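Local coordinates for protein citrinin polyketide synthase (Monascus purpureus, PDB 5MPT) that makes the polyketide precursor of the mycotoxin citrinin from malonyl-CoA units, this piece being its C-methyltransferase (CMeT) domain with bound S-adenosyl-L-homocysteine, at residues L208-M213 and V235-T240; S245-A250 and F262-I267; Q274-Q279 and I301-R306. All coordinates share one frame; numbering follows the deposited sequence. Where two conformers were deposited one is given.

Contact 1: L208-M213 and V235-T240; sequences LRILEM and VEYTMT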
loop_
_atom_site.group_PDB
_atom_site.type_symbol
_atom_site.label_atom_id
_atom_site.label_comp_id
_atom_site.label_asym_id
_atom_site.label_seq_id
_atom_site.Cartn_x
_atom_site.Cartn_y
_atom_site.Cartn_z
ATOM N N LEU A 208 4.072 -19.081 -18.721
ATOM C CA LEU A 208 4.514 -17.857 -18.088
ATOM C C LEU A 208 4.447 -18.077 -16.582
ATOM O O LEU A 208 3.417 -18.505 -16.052
ATOM C CB LEU A 208 3.618 -16.705 -18.531
ATOM C CG LEU A 208 4.060 -15.284 -18.218
ATOM C CD1 LEU A 208 5.365 -14.999 -18.894
ATOM C CD2 LEU A 208 2.965 -14.282 -18.701
ATOM N N ARG A 209 5.566 -17.878 -15.914
ATOM C CA ARG A 209 5.661 -18.107 -14.485
ATOM C C ARG A 209 5.617 -16.771 -13.771
ATOM O O ARG A 209 6.504 -15.922 -13.944
ATOM C CB ARG A 209 6.928 -18.898 -14.158
ATOM C CG ARG A 209 6.953 -20.231 -14.905
ATOM C CD ARG A 209 8.128 -21.144 -14.527
ATOM N NE ARG A 209 7.824 -22.529 -14.908
ATOM C CZ ARG A 209 8.536 -23.279 -15.737
ATOM N NH1 ARG A 209 9.659 -22.821 -16.286
ATOM N NH2 ARG A 209 8.124 -24.517 -15.996
ATOM N N ILE A 210 4.567 -16.594 -12.984
ATOM C CA ILE A 210 4.275 -15.358 -12.269
ATOM C C ILE A 210 4.223 -15.684 -10.788
ATOM O O ILE A 210 3.532 -16.627 -10.380
ATOM C CB ILE A 210 2.937 -14.741 -12.712
ATOM C CG1 ILE A 210 2.921 -14.556 -14.221
ATOM C CG2 ILE A 210 2.686 -13.432 -11.935
ATOM C CD1 ILE A 210 1.571 -14.002 -14.777
ATOM N N LEU A 211 4.950 -14.916 -9.987
ATOM C CA LEU A 211 4.940 -15.089 -8.541
ATOM C C LEU A 211 4.528 -13.779 -7.890
ATOM O O LEU A 211 5.131 -12.732 -8.150
ATOM C CB LEU A 211 6.306 -15.539 -8.028
ATOM C CG LEU A 211 6.381 -15.923 -6.540
ATOM C CD1 LEU A 211 7.325 -17.124 -6.372
ATOM C CD2 LEU A 211 6.833 -14.745 -5.725
ATOM N N GLU A 212 3.524 -13.840 -7.038
ATOM C CA GLU A 212 3.055 -12.670 -6.318
ATOM C C GLU A 212 3.560 -12.742 -4.883
ATOM O O GLU A 212 3.305 -13.722 -4.174
ATOM C CB GLU A 212 1.530 -12.555 -6.362
ATOM C CG GLU A 212 1.044 -11.316 -5.648
ATOM C CD GLU A 212 -0.450 -11.150 -5.637
ATOM O OE1 GLU A 212 -1.168 -12.050 -6.118
ATOM O OE2 GLU A 212 -0.898 -10.118 -5.095
ATOM N N MET A 213 4.291 -11.714 -4.479
ATOM C CA MET A 213 4.721 -11.587 -3.101
ATOM C C MET A 213 3.764 -10.691 -2.337
ATOM O O MET A 213 3.118 -9.814 -2.901
ATOM C CB MET A 213 6.132 -11.023 -3.032
ATOM C CG MET A 213 7.116 -11.935 -3.742
ATOM S SD MET A 213 8.801 -11.376 -3.561
ATOM C CE MET A 213 9.677 -12.933 -3.556
ATOM N N VAL A 235 0.144 -20.709 -17.985
ATOM C CA VAL A 235 0.612 -19.901 -16.864
ATOM C C VAL A 235 0.697 -20.776 -15.627
ATOM O O VAL A 235 -0.082 -21.715 -15.448
ATOM C CB VAL A 235 -0.319 -18.690 -16.611
ATOM C CG1 VAL A 235 -1.741 -19.160 -16.381
ATOM C CG2 VAL A 235 0.154 -17.874 -15.401
ATOM N N GLU A 236 1.664 -20.458 -14.774
ATOM C CA GLU A 236 1.723 -20.936 -13.401
ATOM C C GLU A 236 1.824 -19.701 -12.520
ATOM O O GLU A 236 2.797 -18.942 -12.624
ATOM C CB GLU A 236 2.916 -21.884 -13.199
ATOM C CG GLU A 236 2.815 -23.188 -14.004
ATOM C CD GLU A 236 4.145 -23.948 -14.106
ATOM O OE1 GLU A 236 5.118 -23.553 -13.428
ATOM O OE2 GLU A 236 4.213 -24.940 -14.872
ATOM N N TYR A 237 0.788 -19.466 -11.703
ATOM C CA TYR A 237 0.705 -18.316 -10.799
ATOM C C TYR A 237 0.916 -18.777 -9.368
ATOM O O TYR A 237 0.098 -19.527 -8.830
ATOM C CB TYR A 237 -0.646 -17.646 -10.934
ATOM C CG TYR A 237 -0.741 -16.276 -10.315
ATOM C CD1 TYR A 237 -0.851 -16.109 -8.942
ATOM C CD2 TYR A 237 -0.761 -15.149 -11.119
ATOM C CE1 TYR A 237 -0.973 -14.841 -8.390
ATOM C CE2 TYR A 237 -0.886 -13.892 -10.585
ATOM C CZ TYR A 237 -0.988 -13.741 -9.215
ATOM O OH TYR A 237 -1.113 -12.471 -8.697
ATOM N N THR A 238 2.016 -18.342 -8.762
ATOM C CA THR A 238 2.353 -18.708 -7.402
ATOM C C THR A 238 1.984 -17.520 -6.525
ATOM O O THR A 238 2.606 -16.451 -6.597
ATOM C CB THR A 238 3.830 -19.093 -7.283
ATOM O OG1 THR A 238 4.130 -20.151 -8.205
ATOM C CG2 THR A 238 4.163 -19.564 -5.875
ATOM N N MET A 239 0.948 -17.701 -5.725
ATOM C CA MET A 239 0.507 -16.686 -4.793
ATOM C C MET A 239 1.195 -16.939 -3.458
ATOM O O MET A 239 1.102 -18.043 -2.906
ATOM C CB MET A 239 -1.006 -16.738 -4.643
ATOM C CG MET A 239 -1.547 -15.658 -3.765
ATOM S SD MET A 239 -3.225 -16.006 -3.290
ATOM C CE MET A 239 -3.543 -14.542 -2.312
ATOM N N THR A 240 1.889 -15.928 -2.943
ATOM C CA THR A 240 2.660 -16.091 -1.716
ATOM C C THR A 240 2.464 -14.912 -0.769
ATOM O O THR A 240 1.999 -13.835 -1.153
ATOM C CB THR A 240 4.152 -16.254 -2.024
ATOM O OG1 THR A 240 4.756 -14.979 -2.251
ATOM C CG2 THR A 240 4.383 -17.146 -3.245
HETATM O O HOH W 1 5.077 -19.232 -10.607
#

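Contact 2: S245-A250 and F262-I267; sequences SLIAAA and FKVVNI. With SAH (S-adenosyl-L-homocysteine), chain B.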
loop_
_atom_site.group_PDB
_atom_site.type_symbol
_atom_site.label_atom_id
_atom_site.label_comp_id
_atom_site.label_asym_id
_atom_site.label_seq_id
_atom_site.Cartn_x
_atom_site.Cartn_y
_atom_site.Cartn_z
ATOM N N SER A 245 -1.931 -18.075 7.361
ATOM C CA SER A 245 -3.391 -18.053 7.406
ATOM C C SER A 245 -3.963 -17.417 6.143
ATOM O O SER A 245 -4.886 -17.958 5.526
ATOM C CB SER A 245 -3.882 -17.314 8.655
ATOM O OG SER A 245 -3.517 -15.949 8.646
ATOM N N LEU A 246 -3.420 -16.269 5.737
ATOM C CA LEU A 246 -3.899 -15.635 4.507
ATOM C C LEU A 246 -3.723 -16.552 3.303
ATOM O O LEU A 246 -4.585 -16.585 2.420
ATOM C CB LEU A 246 -3.185 -14.302 4.282
ATOM C CG LEU A 246 -3.577 -13.188 5.269
ATOM C CD1 LEU A 246 -2.794 -11.911 5.031
ATOM C CD2 LEU A 246 -5.065 -12.871 5.189
ATOM N N ILE A 247 -2.630 -17.322 3.253
ATOM C CA ILE A 247 -2.445 -18.257 2.142
ATOM C C ILE A 247 -3.464 -19.384 2.217
ATOM O O ILE A 247 -4.095 -19.739 1.214
ATOM C CB ILE A 247 -1.013 -18.805 2.131
ATOM C CG1 ILE A 247 -0.032 -17.691 1.760
ATOM C CG2 ILE A 247 -0.898 -20.017 1.186
ATOM C CD1 ILE A 247 -0.162 -17.163 0.357
ATOM N N ALA A 248 -3.627 -19.981 3.397
ATOM C CA ALA A 248 -4.564 -21.091 3.520
ATOM C C ALA A 248 -5.964 -20.675 3.090
ATOM O O ALA A 248 -6.651 -21.421 2.382
ATOM C CB ALA A 248 -4.580 -21.607 4.954
ATOM N N ALA A 249 -6.401 -19.490 3.512
ATOM C CA ALA A 249 -7.674 -18.950 3.050
ATOM C C ALA A 249 -7.701 -18.798 1.530
ATOM O O ALA A 249 -8.680 -19.169 0.875
ATOM C CB ALA A 249 -7.924 -17.604 3.719
ATOM N N ALA A 250 -6.636 -18.233 0.956
ATOM C CA ALA A 250 -6.585 -18.024 -0.485
ATOM C C ALA A 250 -6.597 -19.346 -1.238
ATOM O O ALA A 250 -7.210 -19.450 -2.309
ATOM C CB ALA A 250 -5.341 -17.217 -0.847
ATOM N N PHE A 262 0.250 -22.167 -4.252
ATOM C CA PHE A 262 0.166 -21.333 -3.057
ATOM C C PHE A 262 1.301 -21.692 -2.101
ATOM O O PHE A 262 1.543 -22.874 -1.846
ATOM C CB PHE A 262 -1.172 -21.523 -2.312
ATOM C CG PHE A 262 -2.378 -21.282 -3.151
ATOM C CD1 PHE A 262 -2.845 -22.262 -4.017
ATOM C CD2 PHE A 262 -3.057 -20.081 -3.075
ATOM C CE1 PHE A 262 -3.966 -22.038 -4.795
ATOM C CE2 PHE A 262 -4.163 -19.862 -3.848
ATOM C CZ PHE A 262 -4.619 -20.842 -4.708
ATOM N N LYS A 263 1.971 -20.682 -1.537
ATOM C CA LYS A 263 3.157 -20.934 -0.721
ATOM C C LYS A 263 3.461 -19.725 0.169
ATOM O O LYS A 263 3.239 -18.577 -0.230
ATOM C CB LYS A 263 4.378 -21.276 -1.606
ATOM C CG LYS A 263 5.657 -21.659 -0.833
ATOM C CD LYS A 263 6.848 -22.023 -1.766
ATOM C CE LYS A 263 8.096 -22.493 -0.980
ATOM N NZ LYS A 263 9.238 -22.884 -1.865
ATOM N N VAL A 264 3.944 -20.003 1.388
ATOM C CA VAL A 264 4.458 -18.977 2.297
ATOM C C VAL A 264 5.871 -18.599 1.873
ATOM O O VAL A 264 6.760 -19.457 1.798
ATOM C CB VAL A 264 4.453 -19.488 3.751
ATOM C CG1 VAL A 264 5.010 -18.426 4.695
ATOM C CG2 VAL A 264 3.042 -19.894 4.181
ATOM N N VAL A 265 6.101 -17.312 1.616
ATOM C CA VAL A 265 7.410 -16.835 1.181
ATOM C C VAL A 265 7.694 -15.515 1.874
ATOM O O VAL A 265 6.860 -14.604 1.860
ATOM C CB VAL A 265 7.502 -16.658 -0.345
ATOM C CG1 VAL A 265 8.836 -15.993 -0.727
ATOM C CG2 VAL A 265 7.325 -17.985 -1.032
ATOM N N ASN A 266 8.873 -15.404 2.464
ATOM C CA ASN A 266 9.315 -14.182 3.122
ATOM C C ASN A 266 10.245 -13.429 2.182
ATOM O O ASN A 266 11.286 -13.966 1.770
ATOM C CB ASN A 266 10.025 -14.531 4.428
ATOM C CG ASN A 266 10.430 -13.316 5.230
ATOM O OD1 ASN A 266 10.524 -12.204 4.731
ATOM N ND2 ASN A 266 10.761 -13.561 6.495
ATOM N N ILE A 267 9.810 -12.237 1.767
ATOM C CA ILE A 267 10.576 -11.353 0.891
ATOM C C ILE A 267 11.991 -11.146 1.385
ATOM O O ILE A 267 12.912 -10.988 0.568
ATOM C CB ILE A 267 9.850 -10.004 0.756
ATOM C CG1 ILE A 267 8.487 -10.219 0.104
ATOM C CG2 ILE A 267 10.711 -8.970 0.005
ATOM C CD1 ILE A 267 7.500 -9.060 0.263
HETATM N N SAH B . -0.931 -7.004 -1.390
HETATM C CA SAH B . -1.704 -6.806 -0.127
HETATM C CB SAH B . -1.865 -5.380 0.386
HETATM C CG SAH B . -0.623 -4.790 1.030
HETATM S SD SAH B . -0.582 -5.405 2.749
HETATM C C SAH B . -3.126 -7.392 -0.357
HETATM O O SAH B . -3.670 -7.800 0.770
HETATM O OXT SAH B . -3.682 -7.430 -1.426
HETATM C "C5'" SAH B . 1.124 -5.991 2.917
HETATM C "C4'" SAH B . 1.149 -7.498 2.762
HETATM O "O4'" SAH B . 2.547 -7.859 2.776
HETATM C "C3'" SAH B . 0.478 -8.287 3.894
HETATM O "O3'" SAH B . -0.284 -9.325 3.284
HETATM C "C2'" SAH B . 1.667 -8.832 4.704
HETATM O "O2'" SAH B . 1.392 -10.100 5.298
HETATM C "C1'" SAH B . 2.722 -8.974 3.613
HETATM N N9 SAH B . 4.109 -8.979 4.062
HETATM C C8 SAH B . 4.688 -8.206 5.033
HETATM N N7 SAH B . 5.954 -8.473 5.249
HETATM C C5 SAH B . 6.227 -9.502 4.357
HETATM C C6 SAH B . 7.395 -10.241 4.087
HETATM N N6 SAH B . 8.552 -10.081 4.742
HETATM N N1 SAH B . 7.325 -11.190 3.135
HETATM C C2 SAH B . 6.167 -11.386 2.495
HETATM N N3 SAH B . 5.004 -10.754 2.655
HETATM C C4 SAH B . 5.100 -9.817 3.615
#

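Contact 3: Q274-Q279 and I301-R306; sequences QLVHSQ and IHRILR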
loop_
_atom_site.group_PDB
_atom_site.type_symbol
_atom_site.label_atom_id
_atom_site.label_comp_id
_atom_site.label_asym_id
_atom_site.label_seq_id
_atom_site.Cartn_x
_atom_site.Cartn_y
_atom_site.Cartn_z
ATOM N N GLN A 274 15.110 -23.847 -5.539
ATOM C CA GLN A 274 13.958 -24.033 -6.402
ATOM C C GLN A 274 13.386 -22.710 -6.893
ATOM O O GLN A 274 12.773 -22.679 -7.964
ATOM C CB GLN A 274 12.868 -24.826 -5.680
ATOM C CG GLN A 274 13.277 -26.202 -5.240
ATOM C CD GLN A 274 12.165 -26.915 -4.502
ATOM O OE1 GLN A 274 11.113 -26.333 -4.228
ATOM N NE2 GLN A 274 12.393 -28.181 -4.170
ATOM N N LEU A 275 13.580 -21.607 -6.164
ATOM C CA LEU A 275 13.047 -20.318 -6.611
ATOM C C LEU A 275 14.012 -19.558 -7.511
ATOM O O LEU A 275 13.571 -18.687 -8.274
ATOM C CB LEU A 275 12.700 -19.427 -5.409
ATOM C CG LEU A 275 11.596 -19.910 -4.454
ATOM C CD1 LEU A 275 11.496 -19.041 -3.195
ATOM C CD2 LEU A 275 10.259 -19.944 -5.161
ATOM N N VAL A 276 15.300 -19.909 -7.490
ATOM C CA VAL A 276 16.323 -19.116 -8.169
ATOM C C VAL A 276 16.070 -19.119 -9.674
ATOM O O VAL A 276 15.885 -20.175 -10.300
ATOM C CB VAL A 276 17.723 -19.655 -7.815
ATOM C CG1 VAL A 276 18.828 -19.082 -8.704
ATOM C CG2 VAL A 276 18.064 -19.319 -6.354
ATOM N N HIS A 277 16.023 -17.917 -10.255
ATOM C CA HIS A 277 15.914 -17.759 -11.713
ATOM C C HIS A 277 14.728 -18.543 -12.263
ATOM O O HIS A 277 14.823 -19.201 -13.299
ATOM C CB HIS A 277 17.196 -18.218 -12.414
ATOM C CG HIS A 277 18.423 -17.414 -12.097
ATOM N ND1 HIS A 277 18.383 -16.131 -11.602
ATOM C CD2 HIS A 277 19.740 -17.728 -12.218
ATOM C CE1 HIS A 277 19.615 -15.683 -11.436
ATOM N NE2 HIS A 277 20.457 -16.631 -11.809
ATOM N N SER A 278 13.605 -18.501 -11.560
ATOM C CA SER A 278 12.468 -19.331 -11.906
ATOM C C SER A 278 11.313 -18.560 -12.502
ATOM O O SER A 278 10.559 -19.131 -13.292
ATOM C CB SER A 278 11.960 -20.100 -10.691
ATOM O OG SER A 278 11.537 -19.224 -9.671
ATOM N N GLN A 279 11.164 -17.280 -12.175
ATOM C CA GLN A 279 9.966 -16.542 -12.516
ATOM C C GLN A 279 10.179 -15.499 -13.616
ATOM O O GLN A 279 11.206 -14.805 -13.642
ATOM C CB GLN A 279 9.423 -15.818 -11.267
ATOM C CG GLN A 279 9.169 -16.663 -10.091
ATOM C CD GLN A 279 8.185 -17.790 -10.339
ATOM O OE1 GLN A 279 7.074 -17.596 -10.801
ATOM N NE2 GLN A 279 8.621 -18.997 -10.024
ATOM N N ILE A 301 14.526 -10.586 -4.550
ATOM C CA ILE A 301 13.584 -10.675 -5.656
ATOM C C ILE A 301 14.330 -10.842 -6.968
ATOM O O ILE A 301 13.949 -11.654 -7.823
ATOM C CB ILE A 301 12.680 -9.431 -5.640
ATOM C CG1 ILE A 301 11.779 -9.518 -4.392
ATOM C CG2 ILE A 301 11.974 -9.309 -6.959
ATOM C CD1 ILE A 301 10.992 -8.245 -4.087
ATOM N N HIS A 302 15.404 -10.074 -7.161
ATOM C CA HIS A 302 16.170 -10.184 -8.396
ATOM C C HIS A 302 16.604 -11.616 -8.660
ATOM O O HIS A 302 16.531 -12.100 -9.792
ATOM C CB HIS A 302 17.396 -9.274 -8.342
ATOM C CG HIS A 302 18.076 -9.112 -9.656
ATOM N ND1 HIS A 302 19.100 -9.934 -10.073
ATOM C CD2 HIS A 302 17.881 -8.222 -10.652
ATOM C CE1 HIS A 302 19.500 -9.557 -11.277
ATOM N NE2 HIS A 302 18.762 -8.528 -11.662
ATOM N N ARG A 303 17.042 -12.319 -7.621
ATOM C CA ARG A 303 17.615 -13.646 -7.812
ATOM C C ARG A 303 16.549 -14.667 -8.176
ATOM O O ARG A 303 16.858 -15.680 -8.802
ATOM C CB ARG A 303 18.354 -14.044 -6.526
ATOM C CG ARG A 303 19.133 -15.380 -6.589
ATOM C CD ARG A 303 20.150 -15.440 -7.732
ATOM N NE ARG A 303 21.202 -14.426 -7.607
ATOM C CZ ARG A 303 22.493 -14.679 -7.401
ATOM N NH1 ARG A 303 22.941 -15.925 -7.303
ATOM N NH2 ARG A 303 23.347 -13.669 -7.301
ATOM N N ILE A 304 15.297 -14.400 -7.812
ATOM C CA ILE A 304 14.179 -15.267 -8.166
ATOM C C ILE A 304 13.733 -15.040 -9.606
ATOM O O ILE A 304 13.090 -15.917 -10.194
ATOM C CB ILE A 304 13.031 -15.022 -7.168
ATOM C CG1 ILE A 304 13.475 -15.461 -5.757
ATOM C CG2 ILE A 304 11.770 -15.775 -7.538
ATOM C CD1 ILE A 304 12.575 -14.938 -4.629
ATOM N N LEU A 305 14.104 -13.915 -10.198
ATOM C CA LEU A 305 13.706 -13.626 -11.573
ATOM C C LEU A 305 14.602 -14.358 -12.545
ATOM O O LEU A 305 15.824 -14.429 -12.365
ATOM C CB LEU A 305 13.789 -12.135 -11.883
ATOM C CG LEU A 305 12.742 -11.273 -11.179
ATOM C CD1 LEU A 305 12.957 -9.795 -11.438
ATOM C CD2 LEU A 305 11.340 -11.668 -11.621
ATOM N N ARG A 306 13.980 -14.899 -13.587
ATOM C CA ARG A 306 14.727 -15.249 -14.781
ATOM C C ARG A 306 15.434 -14.004 -15.326
ATOM O O ARG A 306 14.969 -12.881 -15.115
ATOM C CB ARG A 306 13.790 -15.803 -15.848
ATOM C CG ARG A 306 13.050 -17.070 -15.476
ATOM C CD ARG A 306 11.850 -17.242 -16.376
ATOM N NE ARG A 306 12.207 -17.122 -17.794
ATOM C CZ ARG A 306 12.515 -18.160 -18.582
ATOM N NH1 ARG A 306 12.452 -19.376 -18.094
ATOM N NH2 ARG A 306 12.826 -17.988 -19.875
HETATM O O HOH W 2 11.627 -20.509 -15.349
#

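Contact 1: L208-M213 and V235-T240
Leu208 to Met213 and Val235 to Thr240 run as neighbouring parallel strands, their segment axes 4.7 Å apart and 12° from exact alignment. The ladder runs in regular steps: Glu236 N to Leu208 O, Ile210 N to Glu236 O, Thr238 N to Ile210 O, Glu212 N to Thr238 O. At its C-terminal end Glu212 O accepts two hydrogen bonds from one residue, from Thr240 N and from Thr240 OG1, the latter at 2.7 Å.

On the face of Ile210 and Glu212, the phenol of Tyr237 spans two partners. Its OH donates to Glu212 OE1 over 2.6 Å; that oxygen lies in the ring plane, whereas the phenol comes from above the carboxylate, the two planes standing 90° apart. Glu212 reaches it as a fully extended chain, CG anti to the backbone N (chi1 -178°), and Thr221 OG1 of the following helix binds the same OE1, which fixes the carboxylate. At another ring atom, Tyr237 CE2 rests 3.8 Å from Ile210 CG2.

On the other face Arg209 and Glu236 lie side by side in a salt bridge, Arg209 NE to Glu236 OE1 at 3.2 Å, while Arg209 NH1 turns to the carbonyl of Leu7. Strand, helix 221-231 and strand form a right-handed beta-alpha-beta crossover, the opening unit of the Rossmann-like class I methyltransferase fold.

Contact 2: S245-A250 and F262-I267
Ile247, on helix 244-253, packs against Phe262 and Lys263 of strand 260-264; these are the helix and second strand of the beta-alpha-beta unit that begins with strand 235-241 in the Rossmann-like methyltransferase fold. The segments run antiparallel, at 174° between their directions and with axes 8.2 Å apart, as befits a helix that returns along one face of the sheet before the next strand.

From CB, which points toward the strand, the side chain of Ile247 divides. The branch CG2, anti to the backbone N, meets Phe262 CB at 3.8 Å and lies close to the backbone N of Lys263. The other arm begins at CG1, which approaches Lys263 O and, more loosely, Val264 CG2. Its bend at chi2 (-66°) carries the terminal CD1 to 3.7 Å from Lys263 O, onto the strand backbone. One turn further along the helix, Ala250 receives the ring of Phe262: CE2 comes within 3.4 Å of Ala250 O and 4.2 Å of Ala250 CB, with the oxygen oblique to the ring. Met239 of strand 235-241 touches both Ala250 and Phe262. No hydrogen bond joins the two segments, and the interface is purely one of packing.

Beyond the strand, the chain turns to the cofactor product. Ile267 CG1 and CD1 lie against the adenine near C2 and N1, and two hydrogen bonds hold the base here: Ile267 N donates to SAH N1 at 3.0 Å, while SAH N6 donates to the side-chain oxygen Asn266 OD1 at 2.9 Å.

Contact 3: Q274-Q279 and I301-R306
His277 crosses obliquely against Arg303, and its conformation accounts for two of the hydrogen bonds at the helix end. It sits third in a type II beta turn from Leu275 to Ser278, with both backbone angles positive, and its N donates to Arg303 O at 2.8 Å. With CG beside the backbone N, the imidazole swings back over the end of the helix, where ND1 donates to Leu305 O at 3.2 Å, the oxygen lying 25° out of the ring plane. CE1 of the same ring rests 3.8 Å from Arg303 CD. Arg303 is doubly bent, at chi2 and chi3, and its aliphatic part also runs alongside Val276, with Val276 CG1 near Arg303 CD.

Ser278 adopts the rotamer with OG between the backbone N and the carbonyl carbon (chi1 61°). From there OG donates to Leu275 O within the turn and accepts from Gln279 NE2. In Gln279, chi1 sets CG beside Ile304 CG2, 3.8 Å away, and the bend at chi2 then turns the amide back to Ser278 OG. Ile304 O is gripped by two amides, Ser278 N from above the carbonyl plane and Gln279 N at 3.1 Å. One step on, Arg306 N donates to Gln279 O at 2.8 Å, pairing the two chains in parallel. A water links Ser278 O to Arg306 NH1, while NH2 forms a salt bridge with Asp308.

The turn thus meets the C-terminal end of helix 294-304 just before strand 279-285 begins; Ile304 also packs on Ile282 of that strand and on Met213 of strand 208-213.

How the contacts relate
From the N terminus, the three contacts follow in series, none nested or crossing. Contact 1 closes the loop through helix 221-231 and lays strand 235-241 beside strand 208-213. Contact 2 then folds helix 244-253 onto edge strand 260-264, meeting contact 1 through a probable hydrogen bond from Lys263 N to Met239 O and Met239 SD packing on Ala250 CB. Contact 3 closes an excursion as long as that of contact 1 and reaches it from the other side of strand 208-213, where Gln279 OE1 lies against the backbone of Arg209 to Leu211. Contacts 2 and 3 barely meet, at Ile267 and Ile301. Together they join strands 208-213, 235-241, 260-264 and the start of 279-285 to each other and to helices 244-253 and 294-304.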